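Local coordinates for protein Tni2 (Pseudomonas fluorescens, PDB 6B12) that probably acts as the immunity protein that binds and neutralises a cognate type VI secretion toxin, Tne2, at residues 59-62 with 63-66; 125-129 with 130-134; 138-141 with 142-145. All coordinates share one frame; numbering follows the deposited sequence.

Overall arrangement
All three contacts are local turns that link antiparallel strands. Contact 1 joins strands 54-58 and 64-70 of the four-stranded sheet. Contacts 2 and 3 lie at the two ends of strand 134-140, in the five-stranded sheet, with their centres about 20 Å apart. Contact 1 touches contact 3: Val59 CG1 packs on Ala141 CB at 3.8 Å, and the His64 ring lies against Ala141 and Ser142. Their centres are about 10 Å apart. Contact 2 is about 25 Å from contact 1, between centres, across the middle of the chain. It is the one of the three that another protein chain reaches, at Gln132 and Met134.

Contact 1: 59-62 with 63-66; sequences VPDR and QHLA
The ring of His64 meets the carboxylate of Asp61 at its edge. ND1 donates to Asp61 OD2 at 2.8 Å, and OD2 lies near the ring plane. The approach is on the syn side of the carboxylate, and the two flat groups are turned 41° apart. This is a His-carboxylate hydrogen bond within a beta hairpin. The hairpin joins strands 54-58 and 64-70, and a type I turn runs from Val59 to Arg62. The other carboxylate oxygen, OD1, is met from above its plane by the backbone Gln63 N at 2.9 Å. His64 N adds a weak bond to the same OD1. The carboxylate thus ties the turn to the start of the returning strand and has its rotation fixed at both oxygens. Asp61 CG stands between its backbone N and carbonyl carbon (chi1 65°), which turns OD1 toward Gln63 N and OD2 toward the edge of the His64 ring. The Gln63 side chain crosses that of Asp61 at about a right angle, extended beyond CG. Its NE2 donates to Asp61 O at 3.0 Å, with that oxygen in the amide plane. Arg62 leaves the turn and forms a salt bridge with Glu17. At the base of the hairpin loop, Val59 N donates to His64 O at 2.9 Å. Val59 and Ala66 both touch Phe122 of strand 121-128. Val59 CG2 passes His64 CB at 3.8 Å and reaches Ala66 CB at 4.4 Å.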
loop_
_atom_site.group_PDB
_atom_site.type_symbol
_atom_site.label_atom_id
_atom_site.label_comp_id
_atom_site.label_asym_id
_atom_site.label_seq_id
_atom_site.Cartn_x
_atom_site.Cartn_y
_atom_site.Cartn_z
ATOM N N VAL C 59 -10.617 12.174 -0.807
ATOM C CA VAL C 59 -9.545 13.084 -1.227
ATOM C C VAL C 59 -9.575 14.304 -0.314
ATOM O O VAL C 59 -10.664 14.699 0.143
ATOM C CB VAL C 59 -9.747 13.467 -2.703
ATOM C CG1 VAL C 59 -8.661 14.424 -3.215
ATOM C CG2 VAL C 59 -9.812 12.174 -3.575
ATOM N N PRO C 60 -8.437 14.907 0.053
ATOM C CA PRO C 60 -8.490 15.970 1.072
ATOM C C PRO C 60 -9.294 17.198 0.667
ATOM O O PRO C 60 -9.644 17.984 1.562
ATOM C CB PRO C 60 -7.011 16.299 1.315
ATOM C CG PRO C 60 -6.322 14.970 1.016
ATOM C CD PRO C 60 -7.056 14.478 -0.201
ATOM N N ASP C 61 -9.691 17.337 -0.602
ATOM C CA ASP C 61 -10.595 18.421 -0.973
ATOM C C ASP C 61 -12.031 18.181 -0.499
ATOM O O ASP C 61 -12.865 19.073 -0.654
ATOM C CB ASP C 61 -10.546 18.677 -2.498
ATOM C CG ASP C 61 -11.053 17.503 -3.340
ATOM O OD1 ASP C 61 -11.684 16.573 -2.811
ATOM O OD2 ASP C 61 -10.798 17.521 -4.560
ATOM N N ARG C 62 -12.302 17.008 0.086
ATOM C CA ARG C 62 -13.615 16.626 0.622
ATOM C C ARG C 62 -14.716 16.714 -0.422
ATOM O O ARG C 62 -15.893 16.893 -0.084
ATOM C CB ARG C 62 -14.001 17.451 1.853
ATOM C CG ARG C 62 -12.949 17.510 2.926
ATOM C CD ARG C 62 -12.631 16.172 3.481
ATOM N NE ARG C 62 -13.792 15.533 4.108
ATOM C CZ ARG C 62 -13.731 14.352 4.714
ATOM N NH1 ARG C 62 -12.565 13.714 4.781
ATOM N NH2 ARG C 62 -14.827 13.804 5.242
ATOM N N GLN C 63 -14.373 16.548 -1.702
ATOM C CA GLN C 63 -15.421 16.551 -2.715
ATOM C C GLN C 63 -15.142 15.531 -3.804
ATOM O O GLN C 63 -15.828 15.530 -4.840
ATOM C CB GLN C 63 -15.605 17.967 -3.296
ATOM C CG GLN C 63 -14.344 18.636 -3.873
ATOM C CD GLN C 63 -14.531 20.145 -3.890
ATOM O OE1 GLN C 63 -15.188 20.690 -4.781
ATOM N NE2 GLN C 63 -13.992 20.813 -2.888
ATOM N N HIS C 64 -14.159 14.670 -3.588
ATOM C CA HIS C 64 -13.946 13.488 -4.401
ATOM C C HIS C 64 -13.596 12.331 -3.494
ATOM O O HIS C 64 -13.044 12.507 -2.399
ATOM C CB HIS C 64 -12.810 13.709 -5.415
ATOM C CG HIS C 64 -13.076 14.820 -6.368
ATOM N ND1 HIS C 64 -12.619 16.106 -6.163
ATOM C CD2 HIS C 64 -13.753 14.838 -7.540
ATOM C CE1 HIS C 64 -12.990 16.863 -7.179
ATOM N NE2 HIS C 64 -13.690 16.125 -8.021
ATOM N N LEU C 65 -13.885 11.131 -3.981
ATOM C CA LEU C 65 -13.381 9.915 -3.374
ATOM C C LEU C 65 -12.486 9.218 -4.390
ATOM O O LEU C 65 -12.737 9.275 -5.598
ATOM C CB LEU C 65 -14.522 8.984 -2.964
ATOM C CG LEU C 65 -15.440 9.653 -1.911
ATOM C CD1 LEU C 65 -16.701 10.144 -2.612
ATOM C CD2 LEU C 65 -15.762 8.682 -0.803
ATOM N N ALA C 66 -11.425 8.603 -3.908
ATOM C CA ALA C 66 -10.637 7.710 -4.747
ATOM C C ALA C 66 -10.991 6.294 -4.324
ATOM O O ALA C 66 -10.937 5.970 -3.134
ATOM C CB ALA C 66 -9.142 7.966 -4.597
#

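Contact 2: 125-129 with 130-134; sequences MFSRQ and RDQAM
Arg128 reaches across the turn to Asp131 and Arg130. Its CB lies beside Asp131 OD1 and 3.5 Å from Ala133 O. CG and CD run on past the same OD1. CG is anti to the backbone N (chi1 179°) and the chain bends only at chi3, which brings the guanidinium back alongside the carboxylate. NE then donates to Asp131 OD1 at 2.9 Å, almost straight and in the guanidinium plane. At the tip NH2 donates to Asp131 OD2 at 2.8 Å. The grip is side-on, with one nitrogen for each oxygen, and both are met on the syn side. CZ carries Arg130 NH2 over one face, 3.3 Å away. The two guanidiniums stack with planes 28° apart and their chains pointing the same way. Arg130 makes a long, charge-only salt bridge to Asp131, and its NE forms a salt bridge with Glu104. The nearby carboxylates of Asp131 and Glu104 probably offset the repulsion between the two guanidiniums. Asp131 OD1 takes a second bond, from Ala133 N, on the opposite face of the carboxylate plane. The backbone follows the same turn: Arg128 N donates to Ala133 O at 2.8 Å, and Gln132 N to Arg128 O at 2.7 Å. Toward the strands, Ser127 and Met134 form an antiparallel non-hydrogen-bonded pair. The selenium of Met134, a selenomethionine, packs on Ser127 CB at 3.8 Å. A water bonds Ser127 O and, weakly, Gln132 OE1. Gln132 and Met134 also touch another protein chain, probably the toxin. The bond from Ala133 N to Asp131 OD1 closes an Asx turn, here at the tip of a beta hairpin between strands 121-128 and 134-140.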
loop_
_atom_site.group_PDB
_atom_site.type_symbol
_atom_site.label_atom_id
_atom_site.label_comp_id
_atom_site.label_asym_id
_atom_site.label_seq_id
_atom_site.Cartn_x
_atom_site.Cartn_y
_atom_site.Cartn_z
HETATM N N MSE C 125 -0.285 4.000 -4.940
HETATM C CA MSE C 125 0.949 3.265 -5.195
HETATM C C MSE C 125 0.675 2.269 -6.311
HETATM O O MSE C 125 -0.297 1.529 -6.259
HETATM C CB MSE C 125 1.427 2.580 -3.909
HETATM C CG MSE C 125 1.582 3.532 -2.737
HETATM SE SE MSE C 125 2.799 5.029 -3.114
HETATM C CE MSE C 125 4.283 3.901 -3.539
ATOM N N PHE C 126 1.557 2.250 -7.310
ATOM C CA PHE C 126 1.355 1.532 -8.565
ATOM C C PHE C 126 2.438 0.470 -8.688
ATOM O O PHE C 126 3.622 0.781 -8.532
ATOM C CB PHE C 126 1.436 2.546 -9.717
ATOM C CG PHE C 126 1.446 1.964 -11.119
ATOM C CD1 PHE C 126 0.263 1.789 -11.820
ATOM C CD2 PHE C 126 2.647 1.723 -11.778
ATOM C CE1 PHE C 126 0.284 1.322 -13.130
ATOM C CE2 PHE C 126 2.674 1.261 -13.088
ATOM C CZ PHE C 126 1.504 1.051 -13.764
ATOM N N SER C 127 2.027 -0.786 -8.914
ATOM C CA SER C 127 2.959 -1.893 -9.103
ATOM C C SER C 127 3.103 -2.148 -10.598
ATOM O O SER C 127 2.148 -2.594 -11.246
ATOM C CB SER C 127 2.460 -3.143 -8.375
ATOM O OG SER C 127 3.439 -4.178 -8.458
ATOM N N ARG C 128 4.298 -1.884 -11.136
ATOM C CA ARG C 128 4.542 -2.066 -12.562
ATOM C C ARG C 128 4.511 -3.554 -12.900
ATOM O O ARG C 128 5.156 -4.357 -12.238
ATOM C CB ARG C 128 5.896 -1.459 -12.938
ATOM C CG ARG C 128 6.272 -1.614 -14.400
ATOM C CD ARG C 128 7.388 -0.653 -14.765
ATOM N NE ARG C 128 8.668 -0.984 -14.130
ATOM C CZ ARG C 128 9.760 -0.226 -14.220
ATOM N NH1 ARG C 128 9.729 0.920 -14.909
ATOM N NH2 ARG C 128 10.866 -0.594 -13.594
ATOM N N GLN C 129 3.739 -3.926 -13.916
ATOM C CA GLN C 129 3.452 -5.341 -14.130
ATOM C C GLN C 129 4.710 -6.138 -14.447
ATOM O O GLN C 129 4.864 -7.276 -13.984
ATOM C CB GLN C 129 2.418 -5.486 -15.245
ATOM C CG GLN C 129 2.112 -6.910 -15.651
ATOM C CD GLN C 129 1.551 -6.980 -17.062
ATOM O OE1 GLN C 129 0.421 -6.561 -17.313
ATOM N NE2 GLN C 129 2.351 -7.486 -17.996
ATOM N N ARG C 130 5.644 -5.554 -15.198
ATOM C CA ARG C 130 6.707 -6.386 -15.750
ATOM C C ARG C 130 7.731 -6.793 -14.695
ATOM O O ARG C 130 8.350 -7.858 -14.820
ATOM C CB ARG C 130 7.380 -5.678 -16.927
ATOM C CG ARG C 130 8.492 -4.728 -16.580
ATOM C CD ARG C 130 9.169 -4.232 -17.860
ATOM N NE ARG C 130 9.593 -2.841 -17.730
ATOM C CZ ARG C 130 10.729 -2.474 -17.162
ATOM N NH1 ARG C 130 11.554 -3.398 -16.691
ATOM N NH2 ARG C 130 11.048 -1.188 -17.075
ATOM N N ASP C 131 7.909 -5.991 -13.641
ATOM C CA ASP C 131 8.914 -6.304 -12.635
ATOM C C ASP C 131 8.454 -6.038 -11.208
ATOM O O ASP C 131 9.268 -6.185 -10.286
ATOM C CB ASP C 131 10.214 -5.525 -12.898
ATOM C CG ASP C 131 10.033 -4.010 -12.832
ATOM O OD1 ASP C 131 8.891 -3.512 -12.672
ATOM O OD2 ASP C 131 11.058 -3.309 -12.927
ATOM N N GLN C 132 7.194 -5.653 -11.011
ATOM C CA GLN C 132 6.597 -5.310 -9.717
ATOM C C GLN C 132 7.303 -4.146 -9.027
ATOM O O GLN C 132 7.211 -4.005 -7.804
ATOM C CB GLN C 132 6.540 -6.521 -8.777
ATOM C CG GLN C 132 5.841 -7.744 -9.371
ATOM C CD GLN C 132 4.399 -7.475 -9.763
ATOM O OE1 GLN C 132 3.607 -6.982 -8.960
ATOM N NE2 GLN C 132 4.053 -7.795 -11.009
ATOM N N ALA C 133 8.007 -3.295 -9.774
ATOM C CA ALA C 133 8.572 -2.095 -9.171
ATOM C C ALA C 133 7.451 -1.153 -8.775
ATOM O O ALA C 133 6.445 -1.041 -9.483
ATOM C CB ALA C 133 9.527 -1.387 -10.134
HETATM N N MSE C 134 7.627 -0.478 -7.640
HETATM C CA MSE C 134 6.586 0.386 -7.092
HETATM C C MSE C 134 6.813 1.817 -7.528
HETATM O O MSE C 134 7.953 2.313 -7.525
HETATM C CB MSE C 134 6.554 0.337 -5.556
HETATM C CG MSE C 134 6.350 -1.046 -4.950
HETATM SE SE MSE C 134 4.645 -1.834 -5.494
HETATM C CE MSE C 134 3.471 -0.300 -5.227
HETATM O O HOH W 1 1.533 -5.330 -10.997
#

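Contact 3: 138-141 with 142-145; sequences DIDA and STGD
Ile139 touches the returning chain at its CG2, which lies 3.7 Å from Asp145 O. Asp140 follows and carries most of the contact. Its N donates to Asp145 O at 2.9 Å. Its carbonyl oxygen accepts two bonds: Gly144 N at 2.8 Å, nearly along the carbonyl direction, and Thr143 N at 3.2 Å, from above the carbonyl plane. Asp145 N adds a weak third. Gly144 and Asp145 thus both face Asp140, which is a G1 beta bulge, and Gly144 has the positive phi (78°) that favours glycine. The Asp140 side chain extends with CG pointing away from its own N (chi1 -178°), which swings the carboxylate over the turn. There OD1 accepts the hydroxyl of Ser142, OG, at 2.6 Å and the backbone Ser142 N at 3.0 Å. Both come from the same face of the carboxylate plane. Ser120 OG is a further partner of OD1. The next residue, Ala141, ends 138-141 and leads into the turn. Beyond it, Thr143 OG1 accepts from Asp145 N at 3.3 Å, an ST turn that overlaps the bulge. The hairpin joins strands 134-140 and 145-152 at one edge of the five-stranded antiparallel sheet, where 145-152 is an outermost strand within the chain. Ile139 and Ala141 pack on Phe122 of strand 121-128, the neighbour on the other side of strand 134-140. They also reach Leu80 and Val82 of strand 78-84, in the four-stranded sheet.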
loop_
_atom_site.group_PDB
_atom_site.type_symbol
_atom_site.label_atom_id
_atom_site.label_comp_id
_atom_site.label_asym_id
_atom_site.label_seq_id
_atom_site.Cartn_x
_atom_site.Cartn_y
_atom_site.Cartn_z
ATOM N N ASP C 138 0.886 10.522 -8.085
ATOM C CA ASP C 138 0.069 11.606 -7.563
ATOM C C ASP C 138 -0.947 12.002 -8.621
ATOM O O ASP C 138 -0.602 12.163 -9.795
ATOM C CB ASP C 138 0.940 12.808 -7.191
ATOM C CG ASP C 138 1.731 12.591 -5.903
ATOM O OD1 ASP C 138 1.722 11.469 -5.335
ATOM O OD2 ASP C 138 2.375 13.548 -5.445
ATOM N N ILE C 139 -2.197 12.173 -8.193
ATOM C CA ILE C 139 -3.338 12.349 -9.082
ATOM C C ILE C 139 -4.148 13.552 -8.597
ATOM O O ILE C 139 -4.412 13.668 -7.403
ATOM C CB ILE C 139 -4.207 11.074 -9.106
ATOM C CG1 ILE C 139 -3.376 9.897 -9.664
ATOM C CG2 ILE C 139 -5.487 11.276 -9.939
ATOM C CD1 ILE C 139 -3.819 8.532 -9.143
ATOM N N ASP C 140 -4.512 14.441 -9.518
ATOM C CA ASP C 140 -5.351 15.603 -9.206
ATOM C C ASP C 140 -6.805 15.184 -9.362
ATOM O O ASP C 140 -7.304 15.042 -10.486
ATOM C CB ASP C 140 -5.011 16.759 -10.142
ATOM C CG ASP C 140 -5.807 18.026 -9.847
ATOM O OD1 ASP C 140 -6.638 18.032 -8.913
ATOM O OD2 ASP C 140 -5.557 19.006 -10.578
ATOM N N ALA C 141 -7.498 14.988 -8.242
ATOM C CA ALA C 141 -8.898 14.579 -8.331
ATOM C C ALA C 141 -9.785 15.642 -8.955
ATOM O O ALA C 141 -10.888 15.310 -9.397
ATOM C CB ALA C 141 -9.476 14.228 -6.945
ATOM N N SER C 142 -9.380 16.918 -8.928
ATOM C CA SER C 142 -10.240 17.944 -9.497
ATOM C C SER C 142 -10.273 17.881 -11.020
ATOM O O SER C 142 -11.190 18.437 -11.634
ATOM C CB SER C 142 -9.798 19.339 -9.017
ATOM O OG SER C 142 -8.558 19.696 -9.599
ATOM N N THR C 143 -9.314 17.194 -11.650
ATOM C CA THR C 143 -9.302 17.039 -13.090
ATOM C C THR C 143 -9.335 15.596 -13.515
ATOM O O THR C 143 -9.626 15.322 -14.686
ATOM C CB THR C 143 -8.053 17.679 -13.695
ATOM O OG1 THR C 143 -6.895 17.007 -13.189
ATOM C CG2 THR C 143 -8.007 19.159 -13.315
ATOM N N GLY C 144 -9.047 14.673 -12.604
ATOM C CA GLY C 144 -8.986 13.280 -12.964
ATOM C C GLY C 144 -7.708 12.892 -13.662
ATOM O O GLY C 144 -7.642 11.788 -14.222
ATOM N N ASP C 145 -6.681 13.745 -13.627
ATOM C CA ASP C 145 -5.448 13.502 -14.358
ATOM C C ASP C 145 -4.261 13.221 -13.445
ATOM O O ASP C 145 -4.133 13.759 -12.351
ATOM C CB ASP C 145 -5.118 14.676 -15.266
ATOM C CG ASP C 145 -6.100 14.799 -16.405
ATOM O OD1 ASP C 145 -6.770 13.788 -16.732
ATOM O OD2 ASP C 145 -6.202 15.895 -16.960
#